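PDB 3LLW: geranyltranstransferase (IspA) from Helicobacter pylori, which probably acts as a magnesium-dependent prenyltransferase of the FPP/GGPP synthase family, joining isoprenoid diphosphates into longer chains. Local coordinates for residues 41-46 and 109-114; 51-56 and 82-87; 87-92 and 160-165; 91-96 and 123-128; 150-155 and 190-195. All coordinates share one frame; numbering follows the deposited sequence.

In the fold
Five contacts sample the all-helical bundle at different depths. Contact 2 lies nearest the centre of the chain and mixes apolar packing with an arginine-histidine stack beside a bound sulfate; contact 1 lies far out and adds a salt bridge to its methionine-leucine packing. Helix 73-94 runs through contacts 2, 3 and 4, which share His87 or residues 91-92 and follow it from the sulfate to Asp94, a magnesium ligand. These three are buried, contacts 1 and 5 partly so, and contacts 3, 4 and 5 meet the second subunit. Contact 5 joins two other helices antiparallel; the backbone of Asn155 bonds to Met161, tying it to contact 3. Contacts 1 and 4 touch through Leu111.

Contact 1 (41-46 and 109-114); sequences FEMVLN and PTLHAK
The carboxylate of Glu42 is the flat group that crosses this contact. Lys114 NZ reaches its OE2 at 2.9 Å from above the carboxylate plane, 37° out of it, closing a salt bridge, while OE1 takes a hydrogen bond from outside the two segments, with Tyr115 OH. Two different groups therefore hold the two oxygens and should limit rotation of the carboxylate. With CG opposite the backbone N (chi1 -162°) and the chain extended beyond, Glu42 spans the gap to an equally extended lysine, whose CD lies 3.3 Å from Glu42 OE2. Beside this charged pair the contact turns apolar. Met43 bends at chi2 and chi3, and slides past Leu111 in the opposite direction: Met43 CG lies 3.7 Å from Leu111 CG, and Met43 CE lies 3.7 Å from Leu111 CD2. The same methyl approaches the backbone, with Met43 CE 3.7 Å from Pro109 O. Leu111 continues inward onto Ala120 and Ile123 of helix 117-137, and Met43 onto Thr88 of helix 73-94. The arrangement joins helix 36-45 to the short helix 111-114, which follows the small hairpin of strands 104-105 and 108-109, at the periphery of the all-helical isoprenoid (trans-prenyl) synthase fold.

Contact 2 (51-56 and 82-87); sequences FRPKLF and SIECLH. With SO4 (sulfate ion), chain F.
Arg52 reaches across to segment 82-87 along its whole length. Its CB rests 3.8 Å from Ile83 CG2, and CD passes above CB and CG of His87. A bend at chi2 (134°) then lays the guanidinium flat on one face of the imidazole, the planes only 8° apart and the centres 3.9 Å from each other. NE and CZ sit over the ND1 side of the ring, and NH2, at the tip, comes 3.5 Å from His87 CE1. That NH2 also donates to SO4 O2 at 2.8 Å, the sulfate lying at the guanidinium edge, and to a water. Stack and NH2 bonds together hold the guanidinium in its orientation. The water accepts from Arg52 N as well, and lies within bonding distance of Glu84 OE1 and SO4 O3.

Glu84 OE1 also lies 3.3 Å from Pro53 CD, while OE2 of Glu84 is salt-bridged to Arg50. Ile83 CD1 meets Phe56 CB at 4.0 Å. The two helical segments run roughly antiparallel, at 153°, with their axes 8.8 Å apart. Besides Arg52, the sulfate, probably from the crystallisation liquor, receives weak bonds from His87 NE2 and Phe51 N. Such a gathering of donors near the Asp94 site is consistent with a diphosphate-binding pocket of the kind found in FPP/GGPP synthases.

Contact 3 (87-92 and 160-165); sequences HTYSLI and GMILGQ. With SO4 (sulfate ion), chain F.
Apolar contacts dominate where Tyr89 and Ser90 meet helix 161-165. Met161 extends from its helix with CG opposite the backbone N, then bends at chi3, which tucks its methyl between two neighbours: Met161 CE lies 3.8 Å from Ser90 CB and 3.9 Å from Tyr89 CE2. It approaches the tyrosine ring obliquely, and its sulfur stays close to Ser90 as well, with Met161 SD 3.9 Å from Ser90 CB. A second apolar group meets the phenol end: Ile162 CD1 lies 3.4 Å from Tyr89 OH, the two side chains crossing at about a right angle.

No hydrogen bond joins the two segments. A chi1 of 67° sets Ser90 OG between its backbone N and carbonyl carbon, leaving CB to face Met161, while OG donates to His87 O at 2.6 Å, tilted 33° from that carbonyl plane. The weak bond from Gln165 NE2 reaches Asp94 OD1, just beyond 87-92 on the same helix.

Subunit contacts form the third kind: Tyr89 packs on Asp125 and Ile162 on Ala126 of the second subunit. The two segments run nearly parallel, at 22°, but their axes stay 11.9 Å apart, a distance bridged by long side chains. Gln165 thus lies next to Asp94, a magnesium ligand with no metal bound here, a place consistent with the first aspartate-rich motif of trans-prenyl synthases.

Contact 4 (91-96 and 123-128); sequences LIHDDL and IGDALN
The imidazole of His93, set beside Asp125 of the facing helix, is gripped at both nitrogens: ND1 is hydrogen-bonded to Asp125 OD2 of the second subunit, and NE2 to Val121 O of its own chain. It stands at the end of helix 73-94, where the first aspartate-rich motif of the all-helical isoprenoid (trans-prenyl) synthase fold begins, with Asp94, Asp95 and the more distant Asp100; Asp94 and Asp100 are magnesium ligands. The two partners of the ring are both acceptors, a carboxylate and a backbone carbonyl, and together they fix its rotation at the dimer interface. The reciprocal bond joins Asp125 OD2 to His93 ND1 of the second subunit. Within the chain the approach is separate and no hydrogen bond: His93 CE1 lies 3.2 Å from Asp125 OD1, which sits at the ring edge, in plane, with ring and carboxylate turned 70° apart.

Gly124 lets the helices come close: its CA lies 5.7 Å from that of Ile92, and His93 NE2 lies 3.5 Å from Gly124 CA. Ile92 CG2 rests against Gly124 N at 4.0 Å. The CG1 branch stands opposite the carbonyl carbon (chi1 -70°), sending CD1 toward helix 117-137, where Ile92 CD1 meets Leu127 CD1 at 3.5 Å and Ile123 CG2 at 4.2 Å.

Contact 5 (150-155 and 190-195); sequences KILSAN and AKLISA
Helical segments 150-155 and 190-195 run nearly antiparallel, at 172°, with their axes 9.4 Å apart. The backbones approach most closely at one end, where the CA atoms of Asn155 and Lys191 are 5.6 Å apart; toward the other end Ile151 lies opposite Ala195. The small side chain of Ala195 fits between two residues one turn apart, its CB 3.8 Å from Ile151 CG2 and equally far from Asn155 CB.

In the all-helical isoprenoid (trans-prenyl) synthase fold this pair sets helix 142-156 against helix 178-204, and Asn155 also bonds through its backbone to Met161 at the start of the next helix.

The side chain of Asn155 lies across Lys191. Its CG stands opposite the carbonyl carbon (chi1 -72°), which returns the amide along its own helix: ND2 donates to Ile151 O at 2.7 Å, nearly straight at 167° and close to the amide plane. That carbonyl also accepts from Asn155 N, the two donors arriving from opposite faces of its plane. On the other side of the amide, Asn155 OD1 touches Lys191 CG at 3.3 Å and accepts from a water shared with Ser194 OG.

On the buried side Leu152 and Leu192 cross obliquely and both rest on Leu86 of helix 73-94, with Leu152 CD1 lying 3.8 Å from Leu192 CD1.

Contact 1 (41-46 and 109-114)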
# COMPACT_ATOMS: atom_id res chain seq x y z
N PHE A 41 12.89 7.22 5.64
CA PHE A 41 12.09 8.36 6.07
C PHE A 41 12.64 9.71 5.61
O PHE A 41 12.00 10.75 5.80
CB PHE A 41 11.95 8.33 7.59
CG PHE A 41 10.56 8.65 8.08
CD1 PHE A 41 9.47 7.83 7.76
CD2 PHE A 41 10.33 9.76 8.90
CE1 PHE A 41 8.18 8.12 8.22
CE2 PHE A 41 9.05 10.06 9.37
CZ PHE A 41 7.97 9.23 9.03
N GLU A 42 13.82 9.68 5.00
CA GLU A 42 14.55 10.87 4.59
C GLU A 42 13.72 11.91 3.83
O GLU A 42 13.75 13.10 4.16
CB GLU A 42 15.77 10.45 3.75
CG GLU A 42 16.83 11.52 3.63
CD GLU A 42 18.09 11.03 2.93
OE1 GLU A 42 18.47 9.85 3.13
OE2 GLU A 42 18.71 11.83 2.21
N MET A 43 12.97 11.46 2.82
CA MET A 43 12.12 12.37 2.02
C MET A 43 10.86 12.82 2.79
O MET A 43 10.23 13.82 2.42
CB MET A 43 11.74 11.74 0.68
CG MET A 43 12.91 11.36 -0.22
SD MET A 43 14.14 12.66 -0.47
CE MET A 43 15.56 12.00 0.32
N VAL A 44 10.48 12.10 3.84
CA VAL A 44 9.37 12.56 4.69
C VAL A 44 9.89 13.68 5.59
O VAL A 44 9.20 14.69 5.79
CB VAL A 44 8.76 11.43 5.57
CG1 VAL A 44 7.44 11.88 6.22
CG2 VAL A 44 8.55 10.17 4.76
N LEU A 45 11.10 13.51 6.11
CA LEU A 45 11.73 14.50 6.99
C LEU A 45 12.05 15.78 6.24
O LEU A 45 11.82 16.87 6.74
CB LEU A 45 13.00 13.95 7.63
CG LEU A 45 12.82 12.83 8.65
CD1 LEU A 45 14.15 12.26 9.08
CD2 LEU A 45 12.02 13.30 9.86
N ASN A 46 12.56 15.61 5.02
CA ASN A 46 13.05 16.72 4.22
C ASN A 46 11.95 17.41 3.41
O ASN A 46 12.20 18.41 2.75
CB ASN A 46 14.14 16.24 3.25
CG ASN A 46 15.50 16.02 3.93
OD1 ASN A 46 16.52 15.95 3.25
ND2 ASN A 46 15.51 15.92 5.26
N PRO A 109 18.85 16.50 -2.38
CA PRO A 109 18.89 15.40 -3.36
C PRO A 109 17.71 14.44 -3.21
O PRO A 109 17.29 14.13 -2.09
CB PRO A 109 20.21 14.67 -3.03
CG PRO A 109 21.02 15.63 -2.23
CD PRO A 109 20.03 16.50 -1.48
N THR A 110 17.16 14.01 -4.35
CA THR A 110 16.17 12.95 -4.37
C THR A 110 16.86 11.59 -4.21
O THR A 110 18.08 11.48 -4.39
CB THR A 110 15.34 12.98 -5.66
OG1 THR A 110 16.23 13.00 -6.77
CG2 THR A 110 14.46 14.22 -5.70
N LEU A 111 16.08 10.56 -3.89
CA LEU A 111 16.64 9.24 -3.60
C LEU A 111 17.46 8.57 -4.72
O LEU A 111 18.44 7.90 -4.43
CB LEU A 111 15.56 8.29 -3.09
CG LEU A 111 14.91 8.66 -1.77
CD1 LEU A 111 13.66 7.81 -1.52
CD2 LEU A 111 15.89 8.48 -0.62
N HIS A 112 17.08 8.76 -5.98
CA HIS A 112 17.84 8.14 -7.06
C HIS A 112 19.13 8.89 -7.37
O HIS A 112 20.08 8.32 -7.91
CB HIS A 112 17.01 7.98 -8.32
CG HIS A 112 16.45 9.26 -8.83
ND1 HIS A 112 15.30 9.83 -8.31
CD2 HIS A 112 16.88 10.10 -9.80
CE1 HIS A 112 15.05 10.96 -8.94
NE2 HIS A 112 16.00 11.15 -9.85
N ALA A 113 19.15 10.18 -7.05
CA ALA A 113 20.35 10.98 -7.20
C ALA A 113 21.33 10.64 -6.08
O ALA A 113 22.52 10.38 -6.34
CB ALA A 113 20.03 12.47 -7.21
N LYS A 114 20.83 10.62 -4.85
CA LYS A 114 21.66 10.38 -3.67
C LYS A 114 22.12 8.93 -3.57
O LYS A 114 23.26 8.66 -3.18
CB LYS A 114 20.93 10.80 -2.40
CG LYS A 114 21.82 10.79 -1.16
CD LYS A 114 21.13 11.36 0.06
CE LYS A 114 22.01 11.22 1.29
NZ LYS A 114 21.57 12.10 2.40

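Contact 2 (51-56 and 82-87)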
# COMPACT_ATOMS: atom_id res chain seq x y z
N PHE A 51 0.38 20.17 4.33
CA PHE A 51 -0.97 20.63 4.05
C PHE A 51 -2.03 19.57 4.40
O PHE A 51 -3.04 19.90 5.00
CB PHE A 51 -1.12 21.12 2.60
CG PHE A 51 -2.48 21.72 2.30
CD1 PHE A 51 -2.97 22.79 3.05
CD2 PHE A 51 -3.28 21.20 1.28
CE1 PHE A 51 -4.22 23.34 2.78
CE2 PHE A 51 -4.53 21.75 1.00
CZ PHE A 51 -5.00 22.82 1.75
N ARG A 52 -1.77 18.32 4.04
CA ARG A 52 -2.74 17.26 4.26
C ARG A 52 -2.94 16.87 5.73
O ARG A 52 -4.09 16.80 6.15
CB ARG A 52 -2.47 16.04 3.36
CG ARG A 52 -2.75 16.32 1.91
CD ARG A 52 -1.62 15.80 1.04
NE ARG A 52 -1.76 16.29 -0.32
CZ ARG A 52 -1.06 17.29 -0.83
NH1 ARG A 52 -1.28 17.66 -2.08
NH2 ARG A 52 -0.12 17.91 -0.11
N PRO A 53 -1.85 16.61 6.50
CA PRO A 53 -2.09 16.45 7.93
C PRO A 53 -2.74 17.66 8.61
O PRO A 53 -3.59 17.47 9.48
CB PRO A 53 -0.69 16.20 8.50
CG PRO A 53 0.10 15.68 7.36
CD PRO A 53 -0.43 16.40 6.17
N LYS A 54 -2.37 18.87 8.21
CA LYS A 54 -3.06 20.07 8.73
C LYS A 54 -4.57 20.07 8.44
O LYS A 54 -5.35 20.47 9.30
CB LYS A 54 -2.43 21.35 8.23
CG LYS A 54 -1.12 21.68 8.93
CD LYS A 54 -0.37 22.78 8.21
CE LYS A 54 1.03 22.92 8.82
NZ LYS A 54 1.72 24.14 8.36
N LEU A 55 -4.96 19.62 7.26
CA LEU A 55 -6.39 19.50 6.92
C LEU A 55 -7.08 18.47 7.80
O LEU A 55 -8.20 18.70 8.25
CB LEU A 55 -6.58 19.11 5.46
CG LEU A 55 -6.32 20.14 4.37
CD1 LEU A 55 -6.09 19.40 3.06
CD2 LEU A 55 -7.50 21.09 4.28
N PHE A 56 -6.40 17.34 8.02
CA PHE A 56 -6.88 16.26 8.87
C PHE A 56 -7.11 16.78 10.28
O PHE A 56 -8.19 16.57 10.88
CB PHE A 56 -5.85 15.10 8.90
CG PHE A 56 -6.16 14.04 9.93
CD1 PHE A 56 -5.36 13.90 11.05
CD2 PHE A 56 -7.26 13.19 9.78
CE1 PHE A 56 -5.64 12.92 12.01
CE2 PHE A 56 -7.55 12.22 10.74
CZ PHE A 56 -6.76 12.09 11.86
N SER A 82 0.23 8.83 8.35
CA SER A 82 -0.04 7.87 7.27
C SER A 82 -0.39 8.59 5.98
O SER A 82 0.01 8.16 4.90
CB SER A 82 -1.16 6.92 7.64
OG SER A 82 -2.40 7.57 7.53
N ILE A 83 -1.14 9.68 6.10
CA ILE A 83 -1.48 10.53 4.96
C ILE A 83 -0.21 11.19 4.37
O ILE A 83 -0.05 11.26 3.16
CB ILE A 83 -2.48 11.62 5.34
CG1 ILE A 83 -3.72 11.01 6.02
CG2 ILE A 83 -2.91 12.39 4.11
CD1 ILE A 83 -4.71 12.02 6.59
N GLU A 84 0.69 11.63 5.25
CA GLU A 84 1.90 12.31 4.82
C GLU A 84 2.82 11.33 4.08
O GLU A 84 3.35 11.66 3.04
CB GLU A 84 2.57 13.04 6.00
CG GLU A 84 3.76 13.97 5.67
CD GLU A 84 3.45 15.15 4.73
OE1 GLU A 84 2.26 15.53 4.56
OE2 GLU A 84 4.42 15.71 4.17
N CYS A 85 2.92 10.09 4.59
CA CYS A 85 3.70 9.03 3.92
C CYS A 85 3.21 8.68 2.51
O CYS A 85 4.03 8.54 1.58
CB CYS A 85 3.75 7.76 4.78
SG CYS A 85 4.79 7.97 6.22
N LEU A 86 1.89 8.54 2.35
CA LEU A 86 1.29 8.31 1.04
C LEU A 86 1.59 9.45 0.08
O LEU A 86 1.93 9.20 -1.07
CB LEU A 86 -0.22 8.10 1.15
CG LEU A 86 -0.81 7.30 -0.01
CD1 LEU A 86 -0.35 5.85 0.05
CD2 LEU A 86 -2.33 7.36 -0.01
N HIS A 87 1.49 10.69 0.55
CA HIS A 87 1.82 11.84 -0.27
C HIS A 87 3.30 11.83 -0.67
O HIS A 87 3.63 12.14 -1.81
CB HIS A 87 1.48 13.14 0.47
CG HIS A 87 1.99 14.38 -0.23
ND1 HIS A 87 1.56 14.75 -1.49
CD2 HIS A 87 2.88 15.32 0.15
CE1 HIS A 87 2.19 15.86 -1.86
NE2 HIS A 87 2.99 16.22 -0.88
S SO4 F . 2.79 20.15 0.32
O1 SO4 F . 4.05 19.43 0.03
O2 SO4 F . 1.80 19.87 -0.73
O3 SO4 F . 2.25 19.76 1.63
O4 SO4 F . 3.07 21.58 0.31
O HOH W 1 0.91 17.25 2.77

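Contact 3 (87-92 and 160-165)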
# COMPACT_ATOMS: atom_id res chain seq x y z
N HIS A 87 1.49 10.69 0.55
CA HIS A 87 1.82 11.84 -0.27
C HIS A 87 3.30 11.83 -0.67
O HIS A 87 3.63 12.14 -1.81
CB HIS A 87 1.48 13.14 0.47
CG HIS A 87 1.99 14.38 -0.23
ND1 HIS A 87 1.56 14.75 -1.49
CD2 HIS A 87 2.88 15.32 0.15
CE1 HIS A 87 2.19 15.86 -1.86
NE2 HIS A 87 2.99 16.22 -0.88
N THR A 88 4.17 11.48 0.27
CA THR A 88 5.62 11.48 0.05
C THR A 88 6.04 10.41 -0.96
O THR A 88 6.89 10.66 -1.81
CB THR A 88 6.38 11.25 1.37
OG1 THR A 88 5.83 12.11 2.37
CG2 THR A 88 7.87 11.55 1.20
N TYR A 89 5.43 9.22 -0.85
CA TYR A 89 5.75 8.11 -1.75
C TYR A 89 5.42 8.48 -3.19
O TYR A 89 6.19 8.16 -4.11
CB TYR A 89 5.07 6.79 -1.33
CG TYR A 89 4.03 6.26 -2.32
CD1 TYR A 89 4.41 5.68 -3.54
CD2 TYR A 89 2.67 6.31 -2.02
CE1 TYR A 89 3.49 5.22 -4.44
CE2 TYR A 89 1.73 5.85 -2.93
CZ TYR A 89 2.15 5.28 -4.11
OH TYR A 89 1.24 4.82 -5.01
N SER A 90 4.28 9.14 -3.39
CA SER A 90 3.91 9.61 -4.73
C SER A 90 4.97 10.57 -5.30
O SER A 90 5.30 10.49 -6.49
CB SER A 90 2.53 10.24 -4.75
OG SER A 90 2.53 11.43 -4.00
N LEU A 91 5.53 11.43 -4.45
CA LEU A 91 6.58 12.37 -4.87
C LEU A 91 7.89 11.68 -5.22
O LEU A 91 8.60 12.10 -6.14
CB LEU A 91 6.81 13.45 -3.81
CG LEU A 91 5.64 14.37 -3.45
CD1 LEU A 91 6.00 15.33 -2.32
CD2 LEU A 91 5.14 15.13 -4.68
N ILE A 92 8.19 10.60 -4.50
CA ILE A 92 9.39 9.81 -4.73
C ILE A 92 9.32 9.18 -6.12
O ILE A 92 10.30 9.20 -6.90
CB ILE A 92 9.58 8.72 -3.64
CG1 ILE A 92 9.96 9.38 -2.32
CG2 ILE A 92 10.71 7.78 -4.01
CD1 ILE A 92 9.79 8.49 -1.13
N GLY A 160 -8.12 6.93 -7.72
CA GLY A 160 -7.85 8.31 -7.33
C GLY A 160 -6.46 8.80 -7.76
O GLY A 160 -6.20 9.02 -8.94
N MET A 161 -5.56 8.94 -6.78
CA MET A 161 -4.28 9.64 -6.95
C MET A 161 -3.41 9.06 -8.06
O MET A 161 -2.85 9.81 -8.86
CB MET A 161 -3.55 9.69 -5.61
CG MET A 161 -2.24 10.44 -5.62
SD MET A 161 -1.33 10.21 -4.06
CE MET A 161 -0.82 8.49 -4.29
N ILE A 162 -3.36 7.73 -8.13
CA ILE A 162 -2.57 7.02 -9.15
C ILE A 162 -3.09 7.24 -10.57
O ILE A 162 -2.29 7.56 -11.48
CB ILE A 162 -2.39 5.53 -8.80
CG1 ILE A 162 -1.42 5.41 -7.63
CG2 ILE A 162 -1.83 4.74 -9.97
CD1 ILE A 162 -1.61 4.15 -6.82
N LEU A 163 -4.40 7.09 -10.77
CA LEU A 163 -5.02 7.47 -12.06
C LEU A 163 -4.61 8.87 -12.50
O LEU A 163 -4.18 9.06 -13.64
CB LEU A 163 -6.55 7.40 -12.01
CG LEU A 163 -7.33 7.81 -13.26
CD1 LEU A 163 -6.83 7.05 -14.48
CD2 LEU A 163 -8.83 7.57 -13.05
N GLY A 164 -4.74 9.84 -11.59
CA GLY A 164 -4.35 11.20 -11.90
C GLY A 164 -2.86 11.35 -12.23
O GLY A 164 -2.50 12.14 -13.12
N GLN A 165 -2.02 10.62 -11.51
CA GLN A 165 -0.57 10.61 -11.73
C GLN A 165 -0.23 10.00 -13.09
O GLN A 165 0.67 10.49 -13.80
CB GLN A 165 0.09 9.81 -10.62
CG GLN A 165 1.59 9.70 -10.71
CD GLN A 165 2.29 10.80 -9.95
OE1 GLN A 165 1.82 11.23 -8.88
NE2 GLN A 165 3.42 11.26 -10.48
S SO4 F . 2.79 20.15 0.32
O1 SO4 F . 4.05 19.43 0.03
O2 SO4 F . 1.80 19.87 -0.73
O3 SO4 F . 2.25 19.76 1.63
O4 SO4 F . 3.07 21.58 0.31

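Contact 4 (91-96 and 123-128)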
# COMPACT_ATOMS: atom_id res chain seq x y z
N LEU A 91 5.53 11.43 -4.45
CA LEU A 91 6.58 12.37 -4.87
C LEU A 91 7.89 11.68 -5.22
O LEU A 91 8.60 12.10 -6.14
CB LEU A 91 6.81 13.45 -3.81
CG LEU A 91 5.64 14.37 -3.45
CD1 LEU A 91 6.00 15.33 -2.32
CD2 LEU A 91 5.14 15.13 -4.68
N ILE A 92 8.19 10.60 -4.50
CA ILE A 92 9.39 9.81 -4.73
C ILE A 92 9.32 9.18 -6.12
O ILE A 92 10.30 9.20 -6.90
CB ILE A 92 9.58 8.72 -3.64
CG1 ILE A 92 9.96 9.38 -2.32
CG2 ILE A 92 10.71 7.78 -4.01
CD1 ILE A 92 9.79 8.49 -1.13
N HIS A 93 8.14 8.66 -6.44
CA HIS A 93 7.94 8.04 -7.74
C HIS A 93 7.79 9.05 -8.86
O HIS A 93 8.33 8.84 -9.95
CB HIS A 93 6.81 7.00 -7.68
CG HIS A 93 7.22 5.74 -6.98
ND1 HIS A 93 6.50 4.57 -7.05
CD2 HIS A 93 8.31 5.46 -6.23
CE1 HIS A 93 7.11 3.64 -6.35
NE2 HIS A 93 8.22 4.15 -5.85
N ASP A 94 7.14 10.17 -8.58
CA ASP A 94 7.06 11.26 -9.56
C ASP A 94 8.46 11.74 -10.01
O ASP A 94 8.64 12.10 -11.16
CB ASP A 94 6.28 12.44 -8.99
CG ASP A 94 6.04 13.53 -10.02
OD1 ASP A 94 5.42 13.24 -11.07
OD2 ASP A 94 6.48 14.68 -9.78
N ASP A 95 9.44 11.72 -9.09
CA ASP A 95 10.78 12.28 -9.32
C ASP A 95 11.70 11.40 -10.15
O ASP A 95 12.75 11.86 -10.60
CB ASP A 95 11.45 12.58 -7.97
CG ASP A 95 10.98 13.89 -7.35
OD1 ASP A 95 10.61 14.83 -8.09
OD2 ASP A 95 10.99 13.98 -6.10
N LEU A 96 11.30 10.14 -10.35
CA LEU A 96 12.12 9.11 -11.00
C LEU A 96 12.52 9.46 -12.44
O LEU A 96 11.80 10.21 -13.11
CB LEU A 96 11.36 7.77 -11.00
CG LEU A 96 11.14 6.99 -9.69
CD1 LEU A 96 10.22 5.83 -9.94
CD2 LEU A 96 12.44 6.50 -9.10
N ILE A 123 11.80 2.32 -1.85
CA ILE A 123 11.39 3.20 -0.75
C ILE A 123 10.03 3.88 -0.94
O ILE A 123 9.26 3.96 0.03
CB ILE A 123 12.52 4.14 -0.28
CG1 ILE A 123 13.40 3.34 0.68
CG2 ILE A 123 11.99 5.34 0.47
CD1 ILE A 123 14.79 3.80 0.68
N GLY A 124 9.71 4.32 -2.16
CA GLY A 124 8.32 4.73 -2.45
C GLY A 124 7.32 3.60 -2.18
O GLY A 124 6.25 3.82 -1.60
N ASP A 125 7.67 2.39 -2.60
CA ASP A 125 6.86 1.19 -2.36
C ASP A 125 6.62 0.92 -0.88
O ASP A 125 5.49 0.64 -0.47
CB ASP A 125 7.51 -0.03 -3.00
CG ASP A 125 7.33 -0.09 -4.49
OD1 ASP A 125 6.62 0.78 -5.04
OD2 ASP A 125 7.90 -1.01 -5.12
N ALA A 126 7.69 1.02 -0.10
CA ALA A 126 7.61 0.86 1.36
C ALA A 126 6.79 1.93 2.04
O ALA A 126 6.00 1.63 2.98
CB ALA A 126 8.98 0.77 1.97
N LEU A 127 6.97 3.18 1.59
CA LEU A 127 6.16 4.26 2.17
C LEU A 127 4.65 4.16 1.87
O LEU A 127 3.82 4.54 2.70
CB LEU A 127 6.71 5.63 1.80
CG LEU A 127 7.93 6.08 2.61
CD1 LEU A 127 8.54 7.29 1.96
CD2 LEU A 127 7.55 6.37 4.08
N ASN A 128 4.33 3.66 0.68
CA ASN A 128 2.97 3.28 0.30
C ASN A 128 2.40 2.24 1.27
O ASN A 128 1.34 2.47 1.81
CB ASN A 128 2.99 2.72 -1.11
CG ASN A 128 1.62 2.40 -1.67
OD1 ASN A 128 0.56 2.56 -1.02
ND2 ASN A 128 1.63 1.93 -2.90

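Contact 5 (150-155 and 190-195)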
# COMPACT_ATOMS: atom_id res chain seq x y z
N LYS A 150 -10.24 2.10 4.31
CA LYS A 150 -11.13 2.14 3.13
C LYS A 150 -11.03 3.47 2.39
O LYS A 150 -10.97 3.50 1.15
CB LYS A 150 -12.62 2.02 3.53
CG LYS A 150 -13.11 0.70 4.09
CD LYS A 150 -14.65 0.70 4.08
CE LYS A 150 -15.24 -0.41 4.90
NZ LYS A 150 -16.70 -0.51 4.66
N ILE A 151 -11.03 4.57 3.15
CA ILE A 151 -10.94 5.91 2.57
C ILE A 151 -9.57 6.16 1.90
O ILE A 151 -9.53 6.53 0.73
CB ILE A 151 -11.25 7.00 3.61
CG1 ILE A 151 -12.73 6.93 4.01
CG2 ILE A 151 -10.96 8.41 3.04
CD1 ILE A 151 -13.06 7.78 5.20
N LEU A 152 -8.49 5.95 2.64
CA LEU A 152 -7.14 6.25 2.13
C LEU A 152 -6.74 5.39 0.92
O LEU A 152 -6.22 5.91 -0.08
CB LEU A 152 -6.10 6.14 3.25
CG LEU A 152 -4.71 6.71 2.89
CD1 LEU A 152 -4.69 8.24 2.83
CD2 LEU A 152 -3.66 6.20 3.86
N SER A 153 -7.02 4.09 1.02
CA SER A 153 -6.81 3.16 -0.09
C SER A 153 -7.61 3.47 -1.34
O SER A 153 -7.05 3.41 -2.45
CB SER A 153 -7.05 1.71 0.36
OG SER A 153 -8.40 1.53 0.80
N ALA A 154 -8.91 3.79 -1.20
CA ALA A 154 -9.73 4.19 -2.36
C ALA A 154 -9.22 5.45 -3.06
O ALA A 154 -9.19 5.50 -4.29
CB ALA A 154 -11.18 4.37 -1.99
N ASN A 155 -8.84 6.44 -2.27
CA ASN A 155 -8.53 7.76 -2.79
C ASN A 155 -7.06 7.92 -3.19
O ASN A 155 -6.73 8.78 -4.00
CB ASN A 155 -8.92 8.82 -1.75
CG ASN A 155 -10.43 8.98 -1.64
OD1 ASN A 155 -11.05 9.68 -2.43
ND2 ASN A 155 -11.03 8.30 -0.66
N ALA A 190 -6.91 16.46 -5.78
CA ALA A 190 -8.06 16.79 -4.93
C ALA A 190 -8.60 15.64 -4.11
O ALA A 190 -9.15 15.85 -3.02
CB ALA A 190 -9.18 17.44 -5.75
N LYS A 191 -8.42 14.42 -4.62
CA LYS A 191 -8.91 13.19 -3.98
C LYS A 191 -8.31 12.93 -2.60
O LYS A 191 -9.05 12.64 -1.64
CB LYS A 191 -8.66 11.98 -4.88
CG LYS A 191 -9.93 11.17 -5.20
CD LYS A 191 -10.73 11.85 -6.30
CE LYS A 191 -11.68 10.89 -7.00
NZ LYS A 191 -13.09 11.08 -6.55
N LEU A 192 -6.99 13.05 -2.50
CA LEU A 192 -6.24 12.90 -1.24
C LEU A 192 -6.49 14.05 -0.23
O LEU A 192 -6.46 13.85 0.99
CB LEU A 192 -4.74 12.74 -1.53
CG LEU A 192 -3.80 12.30 -0.40
CD1 LEU A 192 -4.23 10.95 0.15
CD2 LEU A 192 -2.30 12.28 -0.84
N ILE A 193 -6.73 15.23 -0.77
CA ILE A 193 -7.10 16.42 0.03
C ILE A 193 -8.53 16.23 0.62
O ILE A 193 -8.77 16.54 1.79
CB ILE A 193 -6.99 17.68 -0.88
CG1 ILE A 193 -5.50 18.06 -1.06
CG2 ILE A 193 -7.79 18.87 -0.34
CD1 ILE A 193 -5.32 19.19 -2.00
N SER A 194 -9.46 15.71 -0.18
CA SER A 194 -10.81 15.48 0.36
C SER A 194 -10.81 14.27 1.30
O SER A 194 -11.52 14.27 2.30
CB SER A 194 -11.87 15.40 -0.76
OG SER A 194 -12.47 14.14 -0.89
N ALA A 195 -9.95 13.28 1.03
CA ALA A 195 -9.74 12.14 1.94
C ALA A 195 -9.24 12.58 3.31
O ALA A 195 -9.85 12.20 4.32
CB ALA A 195 -8.82 11.07 1.35
O HOH W 2 -13.43 11.59 -1.67